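Local coordinates for peptidoglycan-binding domain 1 (Burkholderia, PDB 5NM7), which probably cleaves the glycan strands of bacterial peptidoglycan as the endolysin of Burkholderia phage AP3, joining a peptidoglycan-binding domain to a lysozyme-like N-acetylmuramidase domain, at residues L51-I56 against A93-N98; N98-K103 against N248-K253. All blocks are in the same frame, centred on the assembly; numbering follows the deposited sequence.

Contact 1 of 2, residues L51-I56 against A93-N98; sequences LVADGI and AVRAVN. With GLY (glycine), chain C.
A single water joins A53 and R95 across this contact: it donates to A53 O at 2.9 Å and accepts from R95 NH1, arriving at the guanidinium edge in its plane. Directly, A53 O lies 3.6 Å from R95 NH1, oblique to the guanidinium, so the water carries the polar link. R95 gets there with a chain extended from CG to NE, turned at its end by chi4 of -76°. D77 OD1 links the two sides a second time, in a salt bridge with R95 NH1 and as acceptor from A53 N. The only other touch between the segments is V52 CG1 on N98 ND2 at 3.8 Å, the two side chains approaching from opposite directions beside L80. In the fold, a loop of the putative peptidoglycan-binding domain, between helices 36-48 and 59-67, thus lies against helix 91-101 of the N-acetylmuramidase part. A53 centres an inverse gamma turn, closed by a weak D54 N to V52 O bond. An Asx turn follows, in which I56 N reaches D54 OD1 at 2.9 Å from above the carboxylate plane. Beside this turn a bound glycine donates from its N to D54 OD2 at 2.8 Å and to I56 O at 3.1 Å; T61 OG1 and K60 N also hydrogen-bond to it.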
loop_
_atom_site.group_PDB
_atom_site.type_symbol
_atom_site.label_atom_id
_atom_site.label_comp_id
_atom_site.label_asym_id
_atom_site.label_seq_id
_atom_site.Cartn_x
_atom_site.Cartn_y
_atom_site.Cartn_z
ATOM N N LEU A 51 8.283 -8.535 -9.774
ATOM C CA LEU A 51 8.001 -8.037 -8.446
ATOM C C LEU A 51 8.202 -6.524 -8.488
ATOM O O LEU A 51 8.806 -5.989 -9.400
ATOM C CB LEU A 51 8.958 -8.636 -7.418
ATOM C CG LEU A 51 8.829 -10.131 -7.102
ATOM C CD1 LEU A 51 10.124 -10.664 -6.547
ATOM C CD2 LEU A 51 7.778 -10.353 -6.050
ATOM N N VAL A 52 7.758 -5.863 -7.450
ATOM C CA VAL A 52 8.151 -4.463 -7.250
ATOM C C VAL A 52 9.626 -4.391 -6.813
ATOM O O VAL A 52 10.004 -4.995 -5.810
ATOM C CB VAL A 52 7.235 -3.808 -6.213
ATOM C CG1 VAL A 52 7.779 -2.454 -5.780
ATOM C CG2 VAL A 52 5.835 -3.690 -6.810
ATOM N N ALA A 53 10.420 -3.625 -7.564
ATOM C CA ALA A 53 11.865 -3.521 -7.315
ATOM C C ALA A 53 12.131 -2.463 -6.274
ATOM O O ALA A 53 12.418 -1.299 -6.606
ATOM C CB ALA A 53 12.619 -3.241 -8.586
ATOM N N ASP A 54 12.001 -2.836 -5.014
ATOM C CA ASP A 54 12.256 -1.927 -3.886
ATOM C C ASP A 54 13.520 -2.277 -3.103
ATOM O O ASP A 54 13.899 -1.561 -2.179
ATOM C CB ASP A 54 11.059 -1.816 -2.934
ATOM C CG ASP A 54 10.635 -3.147 -2.322
ATOM O OD1 ASP A 54 11.422 -4.113 -2.405
ATOM O OD2 ASP A 54 9.496 -3.205 -1.764
ATOM N N GLY A 55 14.169 -3.382 -3.445
ATOM C CA GLY A 55 15.393 -3.761 -2.731
ATOM C C GLY A 55 15.173 -4.281 -1.326
ATOM O O GLY A 55 16.140 -4.448 -0.586
ATOM N N ILE A 56 13.922 -4.589 -0.969
ATOM C CA ILE A 56 13.557 -5.113 0.331
ATOM C C ILE A 56 13.110 -6.550 0.156
ATOM O O ILE A 56 12.193 -6.827 -0.628
ATOM C CB ILE A 56 12.450 -4.272 1.000
ATOM C CG1 ILE A 56 12.970 -2.843 1.242
ATOM C CG2 ILE A 56 12.015 -4.875 2.322
ATOM C CD1 ILE A 56 11.849 -1.828 1.419
ATOM N N ALA A 93 9.511 9.058 -7.698
ATOM C CA ALA A 93 8.567 9.547 -6.712
ATOM C C ALA A 93 7.438 8.564 -6.440
ATOM O O ALA A 93 7.007 8.400 -5.283
ATOM C CB ALA A 93 7.995 10.923 -7.108
ATOM N N VAL A 94 6.969 7.908 -7.489
ATOM C CA VAL A 94 5.931 6.864 -7.360
ATOM C C VAL A 94 6.460 5.658 -6.605
ATOM O O VAL A 94 5.790 5.149 -5.725
ATOM C CB VAL A 94 5.366 6.441 -8.725
ATOM C CG1 VAL A 94 4.445 5.241 -8.597
ATOM C CG2 VAL A 94 4.601 7.614 -9.340
ATOM N N ARG A 95 7.676 5.249 -6.924
ATOM C CA ARG A 95 8.321 4.194 -6.163
ATOM C C ARG A 95 8.480 4.536 -4.699
ATOM O O ARG A 95 8.207 3.703 -3.826
ATOM C CB ARG A 95 9.693 3.884 -6.739
ATOM C CG ARG A 95 9.666 3.261 -8.113
ATOM C CD ARG A 95 11.089 2.784 -8.409
ATOM N NE ARG A 95 11.230 2.135 -9.701
ATOM C CZ ARG A 95 10.826 0.893 -10.012
ATOM N NH1 ARG A 95 10.197 0.105 -9.126
ATOM N NH2 ARG A 95 11.057 0.430 -11.234
ATOM N N ALA A 96 8.876 5.783 -4.392
ATOM C CA ALA A 96 8.949 6.244 -3.011
ATOM C C ALA A 96 7.621 6.240 -2.296
ATOM O O ALA A 96 7.508 5.784 -1.206
ATOM C CB ALA A 96 9.563 7.636 -2.954
ATOM N N VAL A 97 6.566 6.738 -2.944
ATOM C CA VAL A 97 5.223 6.695 -2.361
ATOM C C VAL A 97 4.743 5.288 -2.111
ATOM O O VAL A 97 4.168 4.988 -1.067
ATOM C CB VAL A 97 4.203 7.420 -3.238
ATOM C CG1 VAL A 97 2.785 7.203 -2.723
ATOM C CG2 VAL A 97 4.501 8.894 -3.169
ATOM N N ASN A 98 4.952 4.431 -3.084
ATOM C CA ASN A 98 4.577 3.032 -2.932
ATOM C C ASN A 98 5.299 2.386 -1.767
ATOM O O ASN A 98 4.688 1.706 -0.946
ATOM C CB ASN A 98 4.855 2.270 -4.199
ATOM C CG ASN A 98 4.302 0.872 -4.144
ATOM O OD1 ASN A 98 3.101 0.674 -3.947
ATOM N ND2 ASN A 98 5.172 -0.106 -4.289
HETATM N N GLY C . 9.374 -5.929 -1.372
HETATM C CA GLY C . 8.357 -6.445 -0.406
HETATM C C GLY C . 8.209 -7.959 -0.416
HETATM O O GLY C . 7.211 -8.460 0.113
HETATM O OXT GLY C . 9.106 -8.679 -0.903
HETATM O O HOH W 1 9.997 0.327 -6.356
#

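Contact 2 of 2, residues N98-K103 against N248-K253; sequences NEVESK and NLYDVK
V100 and Y250 meet where the last turn of helix 91-101 packs on the first turn of helix 250-265, with V100 and K253 the closest pair of CA atoms at 6.6 Å. From CA, the V100 CB points at the second helix and splits into two methyls with separate targets. CG1, anti to the backbone N (chi1 175°), comes to the edge of the Y250 ring near its plane, 3.8 Å from Y250 CD1, and also touches K253 CB. CG2 drops onto the K253 backbone, 3.6 Å from K253 O, and lies 3.9 Å from K253 CB. L254 adds to the packing round V100. Beside V100, the E101 side chain bends at chi2 (-72°) and brings OE1 within 3.8 Å of Y250 CE1, in an oblique approach with carboxylate and ring planes only 9° apart. Its OE2 is hydrogen-bonded to N241 ND2; Y250 also packs on N241 and A237, placing helix 233-241 against the same corner of the N-acetylmuramidase domain. Between the two segments the contact is therefore van der Waals packing, led by V100, with CG1 at the Y250 edge and CG2 on K253 O and CB, while the polar end of E101 is held from helix 233-241.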
loop_
_atom_site.group_PDB
_atom_site.type_symbol
_atom_site.label_atom_id
_atom_site.label_comp_id
_atom_site.label_asym_id
_atom_site.label_seq_id
_atom_site.Cartn_x
_atom_site.Cartn_y
_atom_site.Cartn_z
ATOM N N ASN A 98 4.952 4.431 -3.084
ATOM C CA ASN A 98 4.577 3.032 -2.932
ATOM C C ASN A 98 5.299 2.386 -1.767
ATOM O O ASN A 98 4.688 1.706 -0.946
ATOM C CB ASN A 98 4.855 2.270 -4.199
ATOM C CG ASN A 98 4.302 0.872 -4.144
ATOM O OD1 ASN A 98 3.101 0.674 -3.947
ATOM N ND2 ASN A 98 5.172 -0.106 -4.289
ATOM N N GLU A 99 6.602 2.604 -1.669
ATOM C CA GLU A 99 7.358 2.046 -0.545
ATOM C C GLU A 99 6.893 2.517 0.813
ATOM O O GLU A 99 6.770 1.722 1.757
ATOM C CB GLU A 99 8.865 2.344 -0.720
ATOM C CG GLU A 99 9.750 1.737 0.370
ATOM C CD GLU A 99 11.231 2.001 0.166
ATOM O OE1 GLU A 99 11.679 2.079 -0.969
ATOM O OE2 GLU A 99 11.912 2.159 1.184
ATOM N N VAL A 100 6.655 3.813 0.943
ATOM C CA VAL A 100 6.370 4.388 2.233
ATOM C C VAL A 100 4.897 4.294 2.605
ATOM O O VAL A 100 4.563 4.038 3.776
ATOM C CB VAL A 100 6.849 5.845 2.265
ATOM C CG1 VAL A 100 6.455 6.488 3.571
ATOM C CG2 VAL A 100 8.362 5.871 2.045
ATOM N N GLU A 101 4.013 4.521 1.631
ATOM C CA GLU A 101 2.589 4.695 1.911
ATOM C C GLU A 101 1.765 3.432 1.754
ATOM O O GLU A 101 0.710 3.345 2.348
ATOM C CB GLU A 101 1.980 5.756 1.029
ATOM C CG GLU A 101 2.611 7.115 1.220
ATOM C CD GLU A 101 2.239 7.777 2.529
ATOM O OE1 GLU A 101 1.558 7.183 3.382
ATOM O OE2 GLU A 101 2.631 8.978 2.724
ATOM N N SER A 102 2.241 2.483 0.987
ATOM C CA SER A 102 1.489 1.244 0.848
ATOM C C SER A 102 1.579 0.431 2.139
ATOM O O SER A 102 2.604 0.406 2.797
ATOM C CB SER A 102 2.068 0.401 -0.281
ATOM O OG SER A 102 1.304 -0.798 -0.406
ATOM N N LYS A 103 0.504 -0.293 2.454
ATOM C CA LYS A 103 0.570 -1.328 3.473
ATOM C C LYS A 103 1.457 -2.496 3.052
ATOM O O LYS A 103 1.837 -3.323 3.908
ATOM C CB LYS A 103 -0.826 -1.884 3.754
ATOM C CG LYS A 103 -1.773 -0.880 4.375
ATOM C CD LYS A 103 -1.423 -0.646 5.839
ATOM C CE LYS A 103 -2.358 0.338 6.536
ATOM N NZ LYS A 103 -2.060 1.757 6.188
ATOM N N ASN A 248 5.278 9.744 12.537
ATOM C CA ASN A 248 5.679 8.489 11.918
ATOM C C ASN A 248 6.710 8.659 10.804
ATOM O O ASN A 248 6.983 7.736 10.081
ATOM C CB ASN A 248 4.424 7.726 11.482
ATOM C CG ASN A 248 3.631 7.195 12.686
ATOM O OD1 ASN A 248 2.535 7.663 12.991
ATOM N ND2 ASN A 248 4.206 6.210 13.383
ATOM N N LEU A 249 7.320 9.836 10.708
ATOM C CA LEU A 249 8.414 10.088 9.779
ATOM C C LEU A 249 8.014 9.947 8.297
ATOM O O LEU A 249 8.871 9.759 7.473
ATOM C CB LEU A 249 9.666 9.238 10.093
ATOM C CG LEU A 249 10.585 9.883 11.185
ATOM C CD1 LEU A 249 9.945 10.194 12.506
ATOM C CD2 LEU A 249 11.897 9.131 11.368
ATOM N N TYR A 250 6.731 10.084 7.961
ATOM C CA TYR A 250 6.333 9.911 6.568
ATOM C C TYR A 250 7.076 10.853 5.619
ATOM O O TYR A 250 7.514 10.450 4.565
ATOM C CB TYR A 250 4.825 10.087 6.387
ATOM C CG TYR A 250 4.051 8.896 6.910
ATOM C CD1 TYR A 250 4.087 7.717 6.226
ATOM C CD2 TYR A 250 3.267 8.972 8.056
ATOM C CE1 TYR A 250 3.388 6.610 6.690
ATOM C CE2 TYR A 250 2.562 7.863 8.538
ATOM C CZ TYR A 250 2.642 6.683 7.838
ATOM O OH TYR A 250 1.965 5.551 8.290
ATOM N N ASP A 251 7.183 12.102 6.034
ATOM C CA ASP A 251 7.843 13.122 5.222
ATOM C C ASP A 251 9.264 12.749 4.864
ATOM O O ASP A 251 9.669 12.733 3.686
ATOM C CB ASP A 251 7.754 14.493 5.880
ATOM C CG ASP A 251 8.357 14.545 7.315
ATOM O OD1 ASP A 251 8.298 13.549 8.090
ATOM O OD2 ASP A 251 8.859 15.615 7.664
ATOM N N VAL A 252 10.048 12.406 5.892
ATOM C CA VAL A 252 11.428 12.101 5.662
ATOM C C VAL A 252 11.628 10.740 5.053
ATOM O O VAL A 252 12.530 10.542 4.269
ATOM C CB VAL A 252 12.245 12.235 6.970
ATOM C CG1 VAL A 252 13.720 11.982 6.685
ATOM C CG2 VAL A 252 12.069 13.626 7.550
ATOM N N LYS A 253 10.768 9.767 5.384
ATOM C CA LYS A 253 10.851 8.495 4.687
ATOM C C LYS A 253 10.612 8.621 3.193
ATOM O O LYS A 253 11.291 7.962 2.414
ATOM C CB LYS A 253 9.876 7.462 5.298
ATOM C CG LYS A 253 10.355 6.986 6.665
ATOM C CD LYS A 253 9.313 6.080 7.300
ATOM C CE LYS A 253 9.878 5.439 8.559
ATOM N NZ LYS A 253 8.776 4.822 9.329
#

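From the N terminus, the chain leaves helix 36-48 through the loop of contact 1, passes helices 59-67 and 77-87, and returns on helix 91-101, closing a loop of 36 intervening residues. The end of that helix opens contact 2, which closes 144 residues later at the start of helix 250-265. The contacts are in series, neither nested nor crossed; N98 lies in the ranges of both, though it touches the partner segment only in contact 1. Their centres lie about 11 Å apart, and they touch where I56 CD1 packs on E99 OE2. Helix 91-101 thus ties the peptidoglycan-binding part to the C-terminal helix, whose Y261 reaches back to D54 and R95 and is hydrogen-bonded to E99.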